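PDB 4JWG: tRNA (guanine(9)-N1)-methyltransferase from Schizosaccharomyces pombe, which transfers a methyl group from S-adenosyl-L-methionine to N1 of guanine 9 in cytoplasmic tRNA, the work of this SPOUT-fold methyltransferase domain. Local coordinates for residues Arg32-Cys37 and Phe72-Gly77; Leu130-Ile135 and Leu190-Arg195. All blocks are in the same frame, centred on the assembly; numbering follows the deposited sequence.

Interaction 1. Residues Arg32-Cys37 and Phe72-Gly77; sequences RIVLDC and FATNFG
Phe-72 and Val-34 face each other on two neighbouring parallel strands, 32-36 and 70-74, the two strands of a beta-alpha-beta unit whose connecting helix is 45-63. The backbone ladder is regular: Phe-72 N gives its hydrogen to Ile-33 O at 2.7 Å, Leu-35 N returns one to Phe-72 O, Thr-74 N reaches Leu-35 O, and Cys-37 N bonds to Thr-74 O, carrying the pairing one residue past the end of strand 32-36.

Phe-72 can be followed outward. Its CB rests on Val-34 CG2 at 3.8 Å. Because CG stands anti to the carbonyl carbon (chi1 -80°), the ring runs back beside the Arg-32 side chain, both pointing the same way, with CD2 leaning toward Ile-33 O and CE2 lying 4.1 Å from Arg-32 CG. CG is the arginine atom that meets the ring; the chain bends at chi2 and chi3 and leads the guanidinium away, its plane 70° from that of the ring. NH1 goes on to Gln-112, while Phe-109 meets the Phe-72 ring edge-to-face.

On this same side of the sheet Val-34 CG1 packs against Thr-74, the two side chains at about a right angle. Farther along, a water draws three side chains together: it donates to Asp-36 OD1 at 2.6 Å, accepts from Asn-75 ND2, and also bonds to Thr-74 OG1. Beyond the strands, Cys-37 SG lies in the plane of the Phe-76 ring, 5.3 Å from its centroid, an edge-on sulfur-aromatic contact.

The chemistry thus changes from apolar packing to a hydrated polar cluster at the C-terminal strand ends, where the buried Asp-36 carboxylate is held on both oxygens, OD1 by the water and Ala-38 N, OD2 by a hydrogen bond to Tyr-118 and a salt bridge to Lys-154.

Interaction 2. Residues Leu130-Ile135 and Leu190-Arg195; sequences LDEDKI and LWLEYR
Leu-130 leads into a type I beta turn, Asp-131 to Lys-134, and passes Leu-192 in the last turn of helix 181-194 with their CA atoms 7.9 Å apart and no hydrogen bond between the segments. The indole of Trp-191 bridges much of that distance. Its CG stands anti to the backbone N (chi1 180°), which carries the benzo part of the ring to Leu-130: CZ3 lies 3.5 Å from Leu-130 N, and CE3 is 3.9 Å from Leu-130 CG. Leu-130 CD1 continues to Leu-192 CD2 at 4.1 Å, the two leucines at about a right angle. In the SPOUT fold of this domain, the contact brings the loop between strands 116-119 and 135-139 against the C-terminal helical region; Trp-197 stacks on the Trp-191 ring. An alanine in place of Trp-191 would leave Leu-130 without its aromatic partner and is likely to open a gap between loop and helix. Past the helix end, Arg-195 has positive phi, and its CA sits 3.5 Å above the indole plane, offset toward the rim. Glu-132 OE2 comes within 4.3 Å of Leu-192 CD2 and bonds to Ser-29 OG, while OE1 takes the backbone N of Ser-30.

In the fold
Strand 32-36 brings the two contacts together. Interaction 1 pairs it with strand 70-74, while strand 135-139, which begins at the end of the loop in interaction 2, adjoins it on its other side. The centres are about 18 Å apart, yet the segments touch: Val-34 CG2 lies 3.7 Å from Ile-135 CG2, and Arg-32 NH2 packs 3.1 Å from Asp-133 O. Both approach the S-adenosyl-L-methionine site through side chains. That of Asp-36 in interaction 1 is about 4 Å from Gly-139 and about 6 Å from Cys-151; that of Leu-130 in interaction 2 is about 6 Å from both Leu-119 and Leu-165. All four of these neighbours bind the cofactor.

Interaction 1. Residues Arg32-Cys37 and Phe72-Gly77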
loop_
_atom_site.group_PDB
_atom_site.type_symbol
_atom_site.label_atom_id
_atom_site.label_comp_id
_atom_site.label_asym_id
_atom_site.label_seq_id
_atom_site.Cartn_x
_atom_site.Cartn_y
_atom_site.Cartn_z
ATOM N N ARG A 32 8.865 -5.545 2.154
ATOM C CA ARG A 32 7.816 -5.909 1.211
ATOM C C ARG A 32 6.526 -5.181 1.506
ATOM O O ARG A 32 6.139 -5.004 2.657
ATOM C CB ARG A 32 7.643 -7.416 1.162
ATOM C CG ARG A 32 8.926 -8.106 0.661
ATOM C CD ARG A 32 9.169 -9.394 1.402
ATOM N NE ARG A 32 9.530 -9.124 2.786
ATOM C CZ ARG A 32 9.633 -10.051 3.731
ATOM N NH1 ARG A 32 9.405 -11.312 3.425
ATOM N NH2 ARG A 32 9.967 -9.715 4.977
ATOM N N ILE A 33 5.875 -4.720 0.455
ATOM C CA ILE A 33 4.657 -3.988 0.633
ATOM C C ILE A 33 3.591 -4.675 -0.155
ATOM O O ILE A 33 3.813 -5.010 -1.322
ATOM C CB ILE A 33 4.814 -2.497 0.216
ATOM C CG1 ILE A 33 5.851 -1.790 1.125
ATOM C CG2 ILE A 33 3.435 -1.760 0.222
ATOM C CD1 ILE A 33 6.042 -0.249 0.898
ATOM N N VAL A 34 2.437 -4.876 0.483
ATOM C CA VAL A 34 1.371 -5.729 -0.023
ATOM C C VAL A 34 0.150 -4.864 -0.228
ATOM O O VAL A 34 -0.236 -4.090 0.648
ATOM C CB VAL A 34 1.060 -6.873 1.001
ATOM C CG1 VAL A 34 -0.246 -7.626 0.687
ATOM C CG2 VAL A 34 2.248 -7.829 1.117
ATOM N N LEU A 35 -0.433 -4.949 -1.414
ATOM C CA LEU A 35 -1.701 -4.311 -1.645
ATOM C C LEU A 35 -2.701 -5.408 -1.467
ATOM O O LEU A 35 -2.775 -6.394 -2.247
ATOM C CB LEU A 35 -1.794 -3.735 -3.057
ATOM C CG LEU A 35 -0.679 -2.781 -3.436
ATOM C CD1 LEU A 35 -1.012 -2.302 -4.827
ATOM C CD2 LEU A 35 -0.551 -1.621 -2.429
ATOM N N ASP A 36 -3.469 -5.266 -0.409
ATOM C CA ASP A 36 -4.449 -6.299 -0.156
ATOM C C ASP A 36 -5.740 -6.101 -0.982
ATOM O O ASP A 36 -6.607 -5.310 -0.629
ATOM C CB ASP A 36 -4.711 -6.383 1.322
ATOM C CG ASP A 36 -5.912 -7.199 1.626
ATOM O OD1 ASP A 36 -6.254 -8.077 0.784
ATOM O OD2 ASP A 36 -6.495 -6.968 2.706
ATOM N N CYS A 37 -5.849 -6.845 -2.078
ATOM C CA CYS A 37 -6.948 -6.628 -3.044
ATOM C C CYS A 37 -8.203 -7.450 -2.851
ATOM O O CYS A 37 -8.969 -7.642 -3.793
ATOM C CB CYS A 37 -6.434 -6.721 -4.484
ATOM S SG CYS A 37 -4.880 -5.863 -4.787
ATOM N N PHE A 72 3.706 -6.377 -3.622
ATOM C CA PHE A 72 2.828 -7.554 -3.803
ATOM C C PHE A 72 1.395 -7.158 -4.005
ATOM O O PHE A 72 0.907 -6.179 -3.428
ATOM C CB PHE A 72 2.881 -8.455 -2.587
ATOM C CG PHE A 72 4.063 -9.324 -2.553
ATOM C CD1 PHE A 72 3.949 -10.671 -2.891
ATOM C CD2 PHE A 72 5.308 -8.804 -2.224
ATOM C CE1 PHE A 72 5.080 -11.506 -2.891
ATOM C CE2 PHE A 72 6.431 -9.611 -2.221
ATOM C CZ PHE A 72 6.317 -10.977 -2.557
ATOM N N ALA A 73 0.700 -7.923 -4.812
ATOM C CA ALA A 73 -0.708 -7.695 -4.950
ATOM C C ALA A 73 -1.369 -9.034 -4.633
ATOM O O ALA A 73 -1.361 -9.945 -5.477
ATOM C CB ALA A 73 -1.024 -7.225 -6.344
ATOM N N THR A 74 -1.883 -9.153 -3.403
ATOM C CA THR A 74 -2.489 -10.390 -2.886
ATOM C C THR A 74 -3.995 -10.413 -3.016
ATOM O O THR A 74 -4.663 -9.365 -2.993
ATOM C CB THR A 74 -2.077 -10.698 -1.439
ATOM O OG1 THR A 74 -2.537 -9.656 -0.566
ATOM C CG2 THR A 74 -0.560 -10.790 -1.347
ATOM N N ASN A 75 -4.526 -11.619 -3.198
ATOM C CA ASN A 75 -5.932 -11.791 -3.575
ATOM C C ASN A 75 -6.222 -11.053 -4.867
ATOM O O ASN A 75 -7.346 -10.559 -5.085
ATOM C CB ASN A 75 -6.863 -11.266 -2.482
ATOM C CG ASN A 75 -7.094 -12.270 -1.395
ATOM O OD1 ASN A 75 -7.674 -13.332 -1.627
ATOM N ND2 ASN A 75 -6.628 -11.964 -0.206
ATOM N N PHE A 76 -5.225 -10.983 -5.737
ATOM C CA PHE A 76 -5.410 -10.228 -6.977
ATOM C C PHE A 76 -6.250 -11.041 -7.969
ATOM O O PHE A 76 -5.883 -12.165 -8.300
ATOM C CB PHE A 76 -4.061 -9.808 -7.570
ATOM C CG PHE A 76 -4.182 -8.801 -8.638
ATOM C CD1 PHE A 76 -4.001 -9.160 -9.973
ATOM C CD2 PHE A 76 -4.499 -7.495 -8.335
ATOM C CE1 PHE A 76 -4.128 -8.211 -11.005
ATOM C CE2 PHE A 76 -4.626 -6.528 -9.350
ATOM C CZ PHE A 76 -4.455 -6.885 -10.692
ATOM N N GLY A 77 -7.384 -10.507 -8.418
ATOM C CA GLY A 77 -8.222 -11.257 -9.340
ATOM C C GLY A 77 -9.433 -10.493 -9.789
ATOM O O GLY A 77 -9.488 -9.274 -9.642
HETATM O O HOH W 1 -4.847 -10.228 0.171
HETATM O O HOH W 2 -8.595 -8.241 -6.730
#

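Interaction 2. Residues Leu130-Ile135 and Leu190-Arg195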
loop_
_atom_site.group_PDB
_atom_site.type_symbol
_atom_site.label_atom_id
_atom_site.label_comp_id
_atom_site.label_asym_id
_atom_site.label_seq_id
_atom_site.Cartn_x
_atom_site.Cartn_y
_atom_site.Cartn_z
ATOM N N LEU A 130 10.167 2.316 9.434
ATOM C CA LEU A 130 9.909 1.037 8.823
ATOM C C LEU A 130 11.135 0.124 9.003
ATOM O O LEU A 130 12.266 0.563 8.800
ATOM C CB LEU A 130 9.631 1.222 7.321
ATOM C CG LEU A 130 8.589 2.251 6.863
ATOM C CD1 LEU A 130 8.600 2.361 5.355
ATOM C CD2 LEU A 130 7.202 1.890 7.393
ATOM N N ASP A 131 10.920 -1.138 9.359
ATOM C CA ASP A 131 12.019 -2.087 9.511
ATOM C C ASP A 131 12.171 -2.941 8.252
ATOM O O ASP A 131 11.169 -3.343 7.650
ATOM C CB ASP A 131 11.791 -2.984 10.731
ATOM C CG ASP A 131 11.453 -2.190 12.005
ATOM O OD1 ASP A 131 12.149 -1.194 12.288
ATOM O OD2 ASP A 131 10.496 -2.568 12.727
ATOM N N GLU A 132 13.421 -3.220 7.875
ATOM C CA GLU A 132 13.762 -3.924 6.636
ATOM C C GLU A 132 13.200 -5.350 6.562
ATOM O O GLU A 132 12.937 -5.867 5.464
ATOM C CB GLU A 132 15.298 -3.940 6.418
ATOM C CG GLU A 132 15.936 -2.613 5.962
ATOM C CD GLU A 132 15.517 -2.183 4.529
ATOM O OE1 GLU A 132 15.743 -2.977 3.567
ATOM O OE2 GLU A 132 14.984 -1.043 4.366
ATOM N N ASP A 133 13.022 -5.979 7.726
ATOM C CA ASP A 133 12.494 -7.356 7.813
ATOM C C ASP A 133 10.944 -7.488 7.818
ATOM O O ASP A 133 10.427 -8.628 7.867
ATOM C CB ASP A 133 13.089 -8.104 9.043
ATOM C CG ASP A 133 12.746 -7.423 10.372
ATOM O OD1 ASP A 133 13.039 -6.212 10.510
ATOM O OD2 ASP A 133 12.166 -8.088 11.273
ATOM N N LYS A 134 10.212 -6.366 7.766
ATOM C CA LYS A 134 8.757 -6.400 7.937
ATOM C C LYS A 134 8.006 -6.303 6.628
ATOM O O LYS A 134 8.598 -6.059 5.569
ATOM C CB LYS A 134 8.282 -5.304 8.876
ATOM C CG LYS A 134 8.756 -5.477 10.294
ATOM C CD LYS A 134 7.740 -6.214 11.158
ATOM C CE LYS A 134 8.250 -6.426 12.583
ATOM N NZ LYS A 134 9.268 -5.388 13.030
ATOM N N ILE A 135 6.694 -6.513 6.726
ATOM C CA ILE A 135 5.805 -6.602 5.592
ATOM C C ILE A 135 4.611 -5.729 5.889
ATOM O O ILE A 135 3.831 -6.004 6.803
ATOM C CB ILE A 135 5.325 -8.046 5.346
ATOM C CG1 ILE A 135 6.522 -8.981 5.143
ATOM C CG2 ILE A 135 4.406 -8.129 4.131
ATOM C CD1 ILE A 135 6.153 -10.428 5.324
ATOM N N LEU A 190 8.665 7.237 -0.195
ATOM C CA LEU A 190 9.392 8.462 0.119
ATOM C C LEU A 190 10.017 8.492 1.549
ATOM O O LEU A 190 11.014 9.245 1.773
ATOM C CB LEU A 190 8.569 9.719 -0.189
ATOM C CG LEU A 190 8.474 10.048 -1.693
ATOM C CD1 LEU A 190 7.445 11.149 -2.052
ATOM C CD2 LEU A 190 9.837 10.440 -2.206
ATOM N N TRP A 191 9.481 7.706 2.505
ATOM C CA TRP A 191 10.092 7.752 3.852
ATOM C C TRP A 191 11.449 7.090 3.837
ATOM O O TRP A 191 12.354 7.469 4.565
ATOM C CB TRP A 191 9.261 7.098 4.951
ATOM C CG TRP A 191 10.009 7.224 6.298
ATOM C CD1 TRP A 191 9.995 8.310 7.140
ATOM C CD2 TRP A 191 10.895 6.267 6.903
ATOM N NE1 TRP A 191 10.790 8.076 8.230
ATOM C CE2 TRP A 191 11.353 6.831 8.116
ATOM C CE3 TRP A 191 11.323 4.982 6.555
ATOM C CZ2 TRP A 191 12.235 6.159 8.977
ATOM C CZ3 TRP A 191 12.199 4.323 7.383
ATOM C CH2 TRP A 191 12.646 4.904 8.593
ATOM N N LEU A 192 11.569 6.078 3.007
ATOM C CA LEU A 192 12.812 5.337 2.885
ATOM C C LEU A 192 13.912 6.198 2.308
ATOM O O LEU A 192 15.090 5.989 2.567
ATOM C CB LEU A 192 12.614 4.112 1.998
ATOM C CG LEU A 192 11.722 2.990 2.530
ATOM C CD1 LEU A 192 11.545 2.034 1.392
ATOM C CD2 LEU A 192 12.335 2.297 3.744
ATOM N N GLU A 193 13.517 7.180 1.524
ATOM C CA GLU A 193 14.473 8.051 0.906
ATOM C C GLU A 193 14.978 9.129 1.878
ATOM O O GLU A 193 16.195 9.322 1.994
ATOM C CB GLU A 193 13.861 8.636 -0.367
ATOM C CG GLU A 193 14.579 9.837 -0.901
ATOM C CD GLU A 193 14.251 10.116 -2.369
ATOM O OE1 GLU A 193 13.641 9.234 -3.032
ATOM O OE2 GLU A 193 14.624 11.216 -2.846
ATOM N N TYR A 194 14.047 9.816 2.555
ATOM C CA TYR A 194 14.372 10.950 3.417
ATOM C C TYR A 194 14.514 10.591 4.905
ATOM O O TYR A 194 15.091 11.384 5.671
ATOM C CB TYR A 194 13.271 11.991 3.374
ATOM C CG TYR A 194 12.922 12.660 2.049
ATOM C CD1 TYR A 194 13.815 13.533 1.419
ATOM C CD2 TYR A 194 11.655 12.509 1.499
ATOM C CE1 TYR A 194 13.480 14.166 0.253
ATOM C CE2 TYR A 194 11.315 13.148 0.324
ATOM C CZ TYR A 194 12.231 13.967 -0.292
ATOM O OH TYR A 194 11.896 14.606 -1.455
ATOM N N ARG A 195 13.964 9.445 5.319
ATOM C CA ARG A 195 13.883 9.059 6.739
ATOM C C ARG A 195 13.372 10.193 7.640
ATOM O O ARG A 195 13.778 10.332 8.781
ATOM C CB ARG A 195 15.202 8.434 7.256
ATOM C CG ARG A 195 15.618 7.167 6.452
ATOM C CD ARG A 195 16.816 6.463 7.041
ATOM N NE ARG A 195 16.477 5.354 7.955
ATOM C CZ ARG A 195 16.071 4.132 7.570
ATOM N NH1 ARG A 195 15.899 3.829 6.270
ATOM N NH2 ARG A 195 15.812 3.208 8.494
#